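Lectin (Trichosanthes anguina, PDB 4HR6) probably acts as a galactose-binding seed lectin, a nontoxic three-chain relative of type II ribosome-inactivating proteins that holds methyl alpha-galactoside in two beta-trefoil sites. Local coordinates at residues L105-N108 and S113-L116; S224-T227 and L233-D236; D236-D241 and K246-R251. All blocks are in the same frame, centred on the assembly; numbering follows the deposited sequence.

Contact 1 (L105-N108 and S113-L116); sequences LTSN and STNL
Thr114 meets Ser107 with its methyl branch: CG2 comes within 3.8 Å of Ser107 OG, and the same methyl loosely approaches Asn108 N. Setting CG2 anti to the backbone N (chi1 of OG1 -61°) turns the hydroxyl away from Ser107, and OG1 bonds instead with Thr111 O. Ser107 OG likewise finds its partner in the connecting loop, at Lys109 O, so a methyl-to-oxygen touch, not a hydrogen bond, is what Thr114 and Ser107 share. Asn115 then turns its side chain off the contact, against Ile34 and Leu71. Leu116 does most of the work. Its CG stands anti to its own carbonyl carbon, and branch CD2 runs alongside Ser107, 3.6 Å from Ser107 CB and equally near the hydroxyl oxygen. Nearer its backbone, Leu116 CB sits 4.3 Å from Leu105 CD1, a loose apolar touch. The backbones join through a CA-H...O contact, Leu116 CA to Thr106 O at 3.5 Å, just before Thr106 and Thr117 pair by a regular backbone bond. Leu35 of strand 33-36 packs on both Ser107 and Leu116, and its backbone bonds to Ser113 and Thr114. The arrangement is the loop end of the beta-hairpin formed by strands 103-106 and 117-120 in the N-terminal beta-trefoil, set against the strand that brings Ile34 and Tyr36 to the first galactoside site.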
ATOM      1  N   LEU C 105     -10.194 -16.613 -15.229  1.00 51.39           N
ATOM      2  CA  LEU C 105     -11.549 -16.539 -14.719  1.00 52.33           C
ATOM      3  C   LEU C 105     -12.195 -15.237 -15.177  1.00 53.86           C
ATOM      4  O   LEU C 105     -11.607 -14.158 -15.029  1.00 57.32           O
ATOM      5  CB  LEU C 105     -11.555 -16.647 -13.191  1.00 52.12           C
ATOM      6  CG  LEU C 105     -12.918 -16.669 -12.495  1.00 54.18           C
ATOM      7  CD1 LEU C 105     -13.668 -17.951 -12.823  1.00 57.17           C
ATOM      8  CD2 LEU C 105     -12.758 -16.522 -10.983  1.00 56.05           C
ATOM      9  N   THR C 106     -13.401 -15.344 -15.735  1.00 56.94           N
ATOM     10  CA  THR C 106     -14.070 -14.216 -16.383  1.00 52.49           C
ATOM     11  C   THR C 106     -15.545 -14.148 -16.030  1.00 54.36           C
ATOM     12  O   THR C 106     -16.164 -15.163 -15.714  1.00 54.05           O
ATOM     13  CB  THR C 106     -13.962 -14.319 -17.905  1.00 52.61           C
ATOM     14  OG1 THR C 106     -12.617 -14.632 -18.270  1.00 51.22           O
ATOM     15  CG2 THR C 106     -14.394 -13.006 -18.578  1.00 54.89           C
ATOM     16  N   SER C 107     -16.090 -12.936 -16.066  1.00 54.69           N
ATOM     17  CA  SER C 107     -17.516 -12.722 -15.926  1.00 56.84           C
ATOM     18  C   SER C 107     -17.962 -11.821 -17.072  1.00 63.42           C
ATOM     19  O   SER C 107     -17.887 -10.596 -16.975  1.00 62.74           O
ATOM     20  CB  SER C 107     -17.849 -12.097 -14.581  1.00 56.76           C
ATOM     21  OG  SER C 107     -19.247 -11.935 -14.449  1.00 57.50           O
ATOM     22  N   ASN C 108     -18.426 -12.456 -18.152  1.00 69.51           N
ATOM     23  CA  ASN C 108     -18.745 -11.788 -19.419  1.00 72.11           C
ATOM     24  C   ASN C 108     -19.826 -10.706 -19.344  1.00 72.88           C
ATOM     25  O   ASN C 108     -19.841  -9.799 -20.173  1.00 70.22           O
ATOM     26  CB  ASN C 108     -19.144 -12.829 -20.474  1.00 76.19           C
ATOM     27  CG  ASN C 108     -17.956 -13.611 -21.011  1.00 75.62           C
ATOM     28  OD1 ASN C 108     -16.857 -13.074 -21.154  1.00 75.95           O
ATOM     29  ND2 ASN C 108     -18.179 -14.882 -21.337  1.00 72.60           N
ATOM     30  N   SER C 113     -26.279 -12.656 -11.110  1.00 74.37           N
ATOM     31  CA  SER C 113     -26.530 -14.039 -11.547  1.00 75.03           C
ATOM     32  C   SER C 113     -25.889 -14.442 -12.892  1.00 75.85           C
ATOM     33  O   SER C 113     -26.300 -15.432 -13.495  1.00 76.10           O
ATOM     34  CB  SER C 113     -28.040 -14.354 -11.554  1.00 75.80           C
ATOM     35  OG  SER C 113     -28.663 -13.962 -10.337  1.00 75.24           O
ATOM     36  N   THR C 114     -24.878 -13.702 -13.347  1.00 75.25           N
ATOM     37  CA  THR C 114     -24.113 -14.088 -14.540  1.00 74.96           C
ATOM     38  C   THR C 114     -23.274 -15.338 -14.291  1.00 77.57           C
ATOM     39  O   THR C 114     -22.625 -15.453 -13.255  1.00 78.88           O
ATOM     40  CB  THR C 114     -23.131 -12.979 -14.963  1.00 74.43           C
ATOM     41  OG1 THR C 114     -23.854 -11.785 -15.280  1.00 76.29           O
ATOM     42  CG2 THR C 114     -22.290 -13.415 -16.168  1.00 71.93           C
ATOM     43  N   ASN C 115     -23.261 -16.252 -15.255  1.00 81.81           N
ATOM     44  CA  ASN C 115     -22.420 -17.451 -15.170  1.00 82.47           C
ATOM     45  C   ASN C 115     -20.952 -17.080 -15.345  1.00 78.87           C
ATOM     46  O   ASN C 115     -20.603 -16.342 -16.276  1.00 77.97           O
ATOM     47  CB  ASN C 115     -22.817 -18.486 -16.236  1.00 85.48           C
ATOM     48  CG  ASN C 115     -24.222 -19.041 -16.033  1.00 88.03           C
ATOM     49  OD1 ASN C 115     -24.789 -18.947 -14.944  1.00 90.20           O
ATOM     50  ND2 ASN C 115     -24.789 -19.623 -17.088  1.00 91.25           N
ATOM     51  N   LEU C 116     -20.103 -17.579 -14.443  1.00 74.49           N
ATOM     52  CA  LEU C 116     -18.657 -17.368 -14.548  1.00 71.25           C
ATOM     53  C   LEU C 116     -18.053 -18.425 -15.458  1.00 67.41           C
ATOM     54  O   LEU C 116     -18.480 -19.582 -15.468  1.00 64.92           O
ATOM     55  CB  LEU C 116     -17.963 -17.403 -13.178  1.00 72.48           C
ATOM     56  CG  LEU C 116     -18.441 -16.431 -12.087  1.00 72.33           C
ATOM     57  CD1 LEU C 116     -17.408 -16.368 -10.970  1.00 71.30           C
ATOM     58  CD2 LEU C 116     -18.716 -15.041 -12.639  1.00 71.76           C
TER

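Contact 2 (S224-T227 and L233-D236); sequences SIST and LAMD. With AMG (methyl alpha-D-galactopyranoside), chain E.
With chi1 at 57°, Thr227 places OG1 between its own backbone N and carbonyl carbon, which turns the oxygen onto the backbone of Leu233. Leu233 N donates to Thr227 OG1 over 3.0 Å in a bond that is close to straight at 171°. At the other end, Met235 bends at chi3 (-64°) and brings its terminal methyl back, CE lying 3.6 Å from Ile225 CG2; the two side chains cross obliquely. Trp260 packs on Ile225 and Trp217 on Met235.

Between these ends the backbones are joined by a single bridge, Ser226 with Ala234. Met235 N gives an almost linear bond to Ile225 O at 2.9 Å, and Thr227 N answers to Leu233 O over the same length. Leu233 O also receives the CA-H of Ser226, 3.2 Å from that CA. The two short strands then splay apart, and a water fills the next step, accepting from Ile225 N and donating to Met235 O at 2.7 Å. This is a loop closure of the C-terminal beta-trefoil, where the tryptophans of the Gln-x-Trp repeats line the interior: Trp260, with Gln258 two residues ahead of it, belongs to such a repeat.

On the side of Ala234, whose CB approaches Ser224 CB, the serines form a short polar chain. Ser226 OG donates to Ser224 OG at 2.7 Å; Asp222 and Arg232 continue it at its two ends. Strand 234-237 then carries Asp236 to the sugar, where OD1 takes the O3 hydroxyl of the galactoside at 2.6 Å and OD2 the O4 hydroxyl, a longer bond.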
ATOM      1  N   SER C 224       3.682   3.221  -9.194  1.00 43.55           N
ATOM      2  CA  SER C 224       2.960   3.375 -10.469  1.00 41.70           C
ATOM      3  C   SER C 224       1.479   3.013 -10.368  1.00 41.89           C
ATOM      4  O   SER C 224       1.031   2.333  -9.421  1.00 36.43           O
ATOM      5  CB  SER C 224       3.623   2.560 -11.583  1.00 43.93           C
ATOM      6  OG  SER C 224       3.465   1.156 -11.414  1.00 44.32           O
ATOM      7  N   ILE C 225       0.703   3.537 -11.314  1.00 40.12           N
ATOM      8  CA  ILE C 225      -0.638   3.034 -11.590  1.00 38.31           C
ATOM      9  C   ILE C 225      -0.494   2.405 -12.957  1.00 43.26           C
ATOM     10  O   ILE C 225      -0.356   3.121 -13.955  1.00 42.80           O
ATOM     11  CB  ILE C 225      -1.679   4.144 -11.605  1.00 40.32           C
ATOM     12  CG1 ILE C 225      -1.728   4.821 -10.235  1.00 40.73           C
ATOM     13  CG2 ILE C 225      -3.047   3.596 -11.991  1.00 41.75           C
ATOM     14  CD1 ILE C 225      -2.768   5.919 -10.105  1.00 40.48           C
ATOM     15  N   SER C 226      -0.479   1.072 -12.991  1.00 41.87           N
ATOM     16  CA  SER C 226      -0.092   0.320 -14.178  1.00 42.07           C
ATOM     17  C   SER C 226      -1.203  -0.561 -14.761  1.00 43.24           C
ATOM     18  O   SER C 226      -2.223  -0.809 -14.121  1.00 40.95           O
ATOM     19  CB  SER C 226       1.095  -0.569 -13.850  1.00 43.53           C
ATOM     20  OG  SER C 226       2.253   0.207 -13.640  1.00 51.22           O
ATOM     21  N   THR C 227      -0.980  -1.030 -15.988  1.00 44.19           N
ATOM     22  CA  THR C 227      -1.820  -2.058 -16.591  1.00 48.80           C
ATOM     23  C   THR C 227      -1.299  -3.410 -16.102  1.00 49.56           C
ATOM     24  O   THR C 227      -0.095  -3.565 -15.906  1.00 51.83           O
ATOM     25  CB  THR C 227      -1.765  -2.001 -18.133  1.00 46.81           C
ATOM     26  OG1 THR C 227      -0.404  -2.133 -18.573  1.00 46.06           O
ATOM     27  CG2 THR C 227      -2.323  -0.685 -18.629  1.00 44.26           C
ATOM     28  N   LEU C 233       2.359  -0.923 -18.958  1.00 53.04           N
ATOM     29  CA  LEU C 233       2.428   0.534 -19.124  1.00 54.11           C
ATOM     30  C   LEU C 233       1.887   1.255 -17.880  1.00 53.55           C
ATOM     31  O   LEU C 233       0.987   0.749 -17.205  1.00 51.43           O
ATOM     32  CB  LEU C 233       1.625   0.989 -20.348  1.00 55.18           C
ATOM     33  CG  LEU C 233       1.883   0.311 -21.702  1.00 58.82           C
ATOM     34  CD1 LEU C 233       0.806   0.723 -22.704  1.00 58.73           C
ATOM     35  CD2 LEU C 233       3.275   0.627 -22.229  1.00 58.08           C
ATOM     36  N   ALA C 234       2.408   2.462 -17.634  1.00 51.68           N
ATOM     37  CA  ALA C 234       2.081   3.262 -16.452  1.00 47.08           C
ATOM     38  C   ALA C 234       1.422   4.589 -16.794  1.00 47.87           C
ATOM     39  O   ALA C 234       1.758   5.235 -17.776  1.00 49.31           O
ATOM     40  CB  ALA C 234       3.351   3.545 -15.680  1.00 49.34           C
ATOM     41  N   MET C 235       0.505   5.001 -15.937  1.00 48.32           N
ATOM     42  CA  MET C 235      -0.081   6.320 -15.967  1.00 45.89           C
ATOM     43  C   MET C 235       1.041   7.349 -15.760  1.00 48.29           C
ATOM     44  O   MET C 235       1.980   7.126 -14.989  1.00 44.01           O
ATOM     45  CB  MET C 235      -1.148   6.408 -14.881  1.00 47.99           C
ATOM     46  CG  MET C 235      -2.183   7.480 -15.095  1.00 48.84           C
ATOM     47  SD  MET C 235      -3.621   7.322 -14.023  1.00 50.36           S
ATOM     48  CE  MET C 235      -4.307   5.777 -14.583  1.00 49.80           C
ATOM     49  N   ASP C 236       0.954   8.464 -16.482  1.00 48.27           N
ATOM     50  CA  ASP C 236       2.112   9.326 -16.711  1.00 47.57           C
ATOM     51  C   ASP C 236       1.637  10.737 -17.045  1.00 49.18           C
ATOM     52  O   ASP C 236       0.796  10.924 -17.932  1.00 52.31           O
ATOM     53  CB  ASP C 236       2.967   8.729 -17.845  1.00 48.39           C
ATOM     54  CG  ASP C 236       4.109   9.645 -18.305  1.00 47.18           C
ATOM     55  OD1 ASP C 236       5.191   9.137 -18.692  1.00 44.58           O
ATOM     56  OD2 ASP C 236       3.921  10.864 -18.301  1.00 47.13           O
TER
HETATM   57  C1  AMG E 302       9.158  12.593 -21.588  1.00 65.72           C
HETATM   58  C2  AMG E 302       8.821  12.040 -20.202  1.00 66.77           C
HETATM   59  C3  AMG E 302       7.899  10.819 -20.305  1.00 66.33           C
HETATM   60  C4  AMG E 302       6.671  11.166 -21.137  1.00 66.82           C
HETATM   61  C5  AMG E 302       7.083  11.811 -22.470  1.00 68.41           C
HETATM   62  C6  AMG E 302       5.890  12.300 -23.286  1.00 69.81           C
HETATM   63  C7  AMG E 302      10.914  12.216 -23.154  1.00 70.36           C
HETATM   64  O1  AMG E 302       9.893  11.627 -22.353  1.00 67.65           O
HETATM   65  O2  AMG E 302      10.043  11.710 -19.537  1.00 63.35           O
HETATM   66  O3  AMG E 302       7.480  10.365 -19.009  1.00 66.52           O
HETATM   67  O4  AMG E 302       5.827  12.040 -20.376  1.00 60.55           O
HETATM   68  O5  AMG E 302       7.942  12.930 -22.248  1.00 63.85           O
HETATM   69  O6  AMG E 302       6.296  12.420 -24.657  1.00 73.80           O
HETATM   70  O   HOH W   1       2.231   5.371 -12.979  1.00 43.61           O

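Contact 3 (D236-D241 and K246-R251); sequences DVARSD and KIILHR. With AMG (methyl alpha-D-galactopyranoside), chain E.
His250 overlaps Asp236 obliquely: Asp236 OD1 lies 3.3 Å from His250 CB, and the carboxylate and ring planes stand 50° apart. One face of the imidazole is given to the galactoside, with the sugar's C4 3.6 Å from His250 NE2 and C3 above the plane near the rim. The ring's rotation is held through His250 ND1, which donates to Arg251 O at 2.7 Å, nearly in the ring plane and on a carbonyl lone pair. Gln258 ties Arg251 O to Asp236 OD1, so one second-shell amide positions both the acid and the ring's support.

The backbone beneath is the hairpin of strands 234-237 and 247-250, and the sugar sits near its turn, as in the galactose sites of other ricin-type beta-trefoils. Asp236 and Ile248 form a hydrogen-bonded pair, Ile248 N reaching Asp236 O at 2.9 Å; Ala238 N bonds Lys246 O farther along. Ile248 sets CG1 between its backbone N and carbonyl carbon (chi1 67°), against Asp236 CB, and its CD1 ends near the sugar's C6. On the opposite face Val237 CG2 meets Ile247 CD1 at 4.1 Å. Past Ala238 the chain curls, Ser240 N returning to Val237 O, and this turn directs Arg239 N onto the sugar's O4 at 3.0 Å. A water joins Asp241 O to Lys246 N.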
ATOM      1  N   ASP C 236       0.954   8.464 -16.482  1.00 48.27           N
ATOM      2  CA  ASP C 236       2.112   9.326 -16.711  1.00 47.57           C
ATOM      3  C   ASP C 236       1.637  10.737 -17.045  1.00 49.18           C
ATOM      4  O   ASP C 236       0.796  10.924 -17.932  1.00 52.31           O
ATOM      5  CB  ASP C 236       2.967   8.729 -17.845  1.00 48.39           C
ATOM      6  CG  ASP C 236       4.109   9.645 -18.305  1.00 47.18           C
ATOM      7  OD1 ASP C 236       5.191   9.137 -18.692  1.00 44.58           O
ATOM      8  OD2 ASP C 236       3.921  10.864 -18.301  1.00 47.13           O
ATOM      9  N   VAL C 237       2.170  11.712 -16.315  1.00 46.14           N
ATOM     10  CA  VAL C 237       1.906  13.119 -16.552  1.00 46.31           C
ATOM     11  C   VAL C 237       2.828  13.575 -17.681  1.00 46.99           C
ATOM     12  O   VAL C 237       4.055  13.592 -17.526  1.00 45.18           O
ATOM     13  CB  VAL C 237       2.139  13.986 -15.292  1.00 46.81           C
ATOM     14  CG1 VAL C 237       1.725  15.434 -15.552  1.00 49.35           C
ATOM     15  CG2 VAL C 237       1.362  13.432 -14.100  1.00 47.69           C
ATOM     16  N   ALA C 238       2.225  13.919 -18.822  1.00 49.32           N
ATOM     17  CA  ALA C 238       2.963  14.218 -20.058  1.00 49.35           C
ATOM     18  C   ALA C 238       3.994  15.318 -19.859  1.00 46.76           C
ATOM     19  O   ALA C 238       3.647  16.411 -19.392  1.00 46.26           O
ATOM     20  CB  ALA C 238       1.985  14.618 -21.157  1.00 52.26           C
ATOM     21  N   ARG C 239       5.251  15.010 -20.188  1.00 50.10           N
ATOM     22  CA  ARG C 239       6.365  15.975 -20.154  1.00 54.31           C
ATOM     23  C   ARG C 239       6.671  16.511 -18.754  1.00 56.84           C
ATOM     24  O   ARG C 239       7.281  17.566 -18.619  1.00 62.71           O
ATOM     25  N   SER C 240       6.247  15.778 -17.723  1.00 57.18           N
ATOM     26  CA  SER C 240       6.218  16.276 -16.344  1.00 57.24           C
ATOM     27  C   SER C 240       5.630  17.687 -16.279  1.00 60.02           C
ATOM     28  O   SER C 240       6.060  18.507 -15.469  1.00 61.17           O
ATOM     29  CB  SER C 240       7.620  16.251 -15.721  1.00 57.52           C
ATOM     30  OG  SER C 240       8.245  14.996 -15.931  1.00 59.03           O
ATOM     31  N   ASP C 241       4.637  17.959 -17.125  1.00 61.16           N
ATOM     32  CA  ASP C 241       4.041  19.287 -17.215  1.00 61.01           C
ATOM     33  C   ASP C 241       2.567  19.237 -16.865  1.00 60.55           C
ATOM     34  O   ASP C 241       1.724  18.875 -17.686  1.00 62.92           O
ATOM     35  CB  ASP C 241       4.240  19.863 -18.626  1.00 63.90           C
ATOM     36  CG  ASP C 241       4.035  21.372 -18.684  1.00 61.06           C
ATOM     37  OD1 ASP C 241       3.168  21.913 -17.963  1.00 60.79           O
ATOM     38  OD2 ASP C 241       4.753  22.011 -19.472  1.00 64.94           O
ATOM     39  N   LYS C 246      -2.736  16.789 -19.813  1.00 56.49           N
ATOM     40  CA  LYS C 246      -2.746  15.457 -20.440  1.00 58.92           C
ATOM     41  C   LYS C 246      -2.098  14.346 -19.584  1.00 56.50           C
ATOM     42  O   LYS C 246      -0.885  14.359 -19.315  1.00 50.82           O
ATOM     43  CB  LYS C 246      -2.075  15.492 -21.830  1.00 63.79           C
ATOM     44  CG  LYS C 246      -3.038  15.586 -23.019  1.00 67.93           C
ATOM     45  CD  LYS C 246      -3.437  17.025 -23.321  1.00 74.51           C
ATOM     46  CE  LYS C 246      -4.282  17.156 -24.587  1.00 76.83           C
ATOM     47  NZ  LYS C 246      -5.746  17.237 -24.313  1.00 77.63           N
ATOM     48  N   ILE C 247      -2.925  13.381 -19.183  1.00 53.17           N
ATOM     49  CA  ILE C 247      -2.456  12.132 -18.588  1.00 50.64           C
ATOM     50  C   ILE C 247      -2.418  11.070 -19.684  1.00 51.03           C
ATOM     51  O   ILE C 247      -3.425  10.822 -20.348  1.00 50.60           O
ATOM     52  CB  ILE C 247      -3.388  11.648 -17.457  1.00 51.18           C
ATOM     53  CG1 ILE C 247      -3.641  12.769 -16.447  1.00 50.18           C
ATOM     54  CG2 ILE C 247      -2.809  10.401 -16.780  1.00 52.85           C
ATOM     55  CD1 ILE C 247      -2.369  13.390 -15.901  1.00 50.52           C
ATOM     56  N   ILE C 248      -1.256  10.453 -19.866  1.00 49.19           N
ATOM     57  CA  ILE C 248      -1.070   9.445 -20.890  1.00 52.01           C
ATOM     58  C   ILE C 248      -0.634   8.105 -20.289  1.00 56.24           C
ATOM     59  O   ILE C 248      -0.314   8.028 -19.104  1.00 58.25           O
ATOM     60  CB  ILE C 248      -0.022   9.900 -21.936  1.00 53.54           C
ATOM     61  CG1 ILE C 248       1.376   9.989 -21.321  1.00 52.07           C
ATOM     62  CG2 ILE C 248      -0.434  11.237 -22.544  1.00 54.60           C
ATOM     63  CD1 ILE C 248       2.478  10.289 -22.315  1.00 52.13           C
ATOM     64  N   LEU C 249      -0.603   7.078 -21.140  1.00 56.41           N
ATOM     65  CA  LEU C 249      -0.186   5.730 -20.788  1.00 57.19           C
ATOM     66  C   LEU C 249       1.145   5.437 -21.456  1.00 57.05           C
ATOM     67  O   LEU C 249       1.219   5.289 -22.667  1.00 58.31           O
ATOM     68  CB  LEU C 249      -1.243   4.728 -21.252  1.00 58.50           C
ATOM     69  CG  LEU C 249      -1.099   3.273 -20.800  1.00 60.09           C
ATOM     70  CD1 LEU C 249      -1.081   3.164 -19.284  1.00 60.49           C
ATOM     71  CD2 LEU C 249      -2.252   2.462 -21.362  1.00 62.21           C
ATOM     72  N   HIS C 250       2.196   5.332 -20.655  1.00 57.17           N
ATOM     73  CA  HIS C 250       3.558   5.386 -21.155  1.00 55.25           C
ATOM     74  C   HIS C 250       4.360   4.164 -20.740  1.00 56.80           C
ATOM     75  O   HIS C 250       3.957   3.418 -19.862  1.00 62.01           O
ATOM     76  CB  HIS C 250       4.209   6.660 -20.606  1.00 55.08           C
ATOM     77  CG  HIS C 250       5.486   7.037 -21.283  1.00 54.23           C
ATOM     78  ND1 HIS C 250       6.714   6.571 -20.867  1.00 57.41           N
ATOM     79  CD2 HIS C 250       5.729   7.846 -22.338  1.00 54.51           C
ATOM     80  CE1 HIS C 250       7.660   7.075 -21.640  1.00 56.06           C
ATOM     81  NE2 HIS C 250       7.089   7.851 -22.541  1.00 54.64           N
ATOM     82  N   ARG C 251       5.493   3.962 -21.400  1.00 63.04           N
ATOM     83  CA  ARG C 251       6.498   3.003 -20.962  1.00 64.89           C
ATOM     84  C   ARG C 251       6.910   3.313 -19.514  1.00 62.83           C
ATOM     85  O   ARG C 251       7.141   4.478 -19.181  1.00 62.50           O
ATOM     86  CB  ARG C 251       7.718   3.109 -21.880  1.00 70.47           C
ATOM     87  CG  ARG C 251       8.737   1.997 -21.746  1.00 77.05           C
ATOM     88  CD  ARG C 251       9.941   2.246 -22.649  1.00 83.34           C
ATOM     89  NE  ARG C 251      10.618   0.992 -22.989  1.00 88.48           N
ATOM     90  CZ  ARG C 251      10.317   0.210 -24.030  1.00 92.41           C
ATOM     91  NH1 ARG C 251       9.348   0.533 -24.884  1.00 96.06           N
ATOM     92  NH2 ARG C 251      11.000  -0.912 -24.223  1.00 94.32           N
TER
HETATM   93  C1  AMG E 302       9.158  12.593 -21.588  1.00 65.72           C
HETATM   94  C2  AMG E 302       8.821  12.040 -20.202  1.00 66.77           C
HETATM   95  C3  AMG E 302       7.899  10.819 -20.305  1.00 66.33           C
HETATM   96  C4  AMG E 302       6.671  11.166 -21.137  1.00 66.82           C
HETATM   97  C5  AMG E 302       7.083  11.811 -22.470  1.00 68.41           C
HETATM   98  C6  AMG E 302       5.890  12.300 -23.286  1.00 69.81           C
HETATM   99  C7  AMG E 302      10.914  12.216 -23.154  1.00 70.36           C
HETATM  100  O1  AMG E 302       9.893  11.627 -22.353  1.00 67.65           O
HETATM  101  O2  AMG E 302      10.043  11.710 -19.537  1.00 63.35           O
HETATM  102  O3  AMG E 302       7.480  10.365 -19.009  1.00 66.52           O
HETATM  103  O4  AMG E 302       5.827  12.040 -20.376  1.00 60.55           O
HETATM  104  O5  AMG E 302       7.942  12.930 -22.248  1.00 63.85           O
HETATM  105  O6  AMG E 302       6.296  12.420 -24.657  1.00 73.80           O
HETATM  106  O   HOH W   2      -0.402  17.014 -17.891  1.00 54.80           O

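Overall arrangement
From the N terminus, contact 1 comes first, closing the four-residue loop between 105-108 and 113-116 in the N-terminal beta-trefoil. It lies on the other side of the chain's centre from the rest, about 27 Å from contact 2 and 34 Å from contact 3, centre to centre. Contact 2 closes the five-residue loop ahead of strand 234-237, and contact 3 the turn after it. None nests or crosses: the three follow in series, the last two sharing Asp236. Strand 234-237 runs between segment 224-227, which it meets at its start, and strand 247-250, which pairs along it, with a probable hydrogen bond from Ala234 N to His250 O (2.9 Å), tying the trefoil's interior to its sugar site.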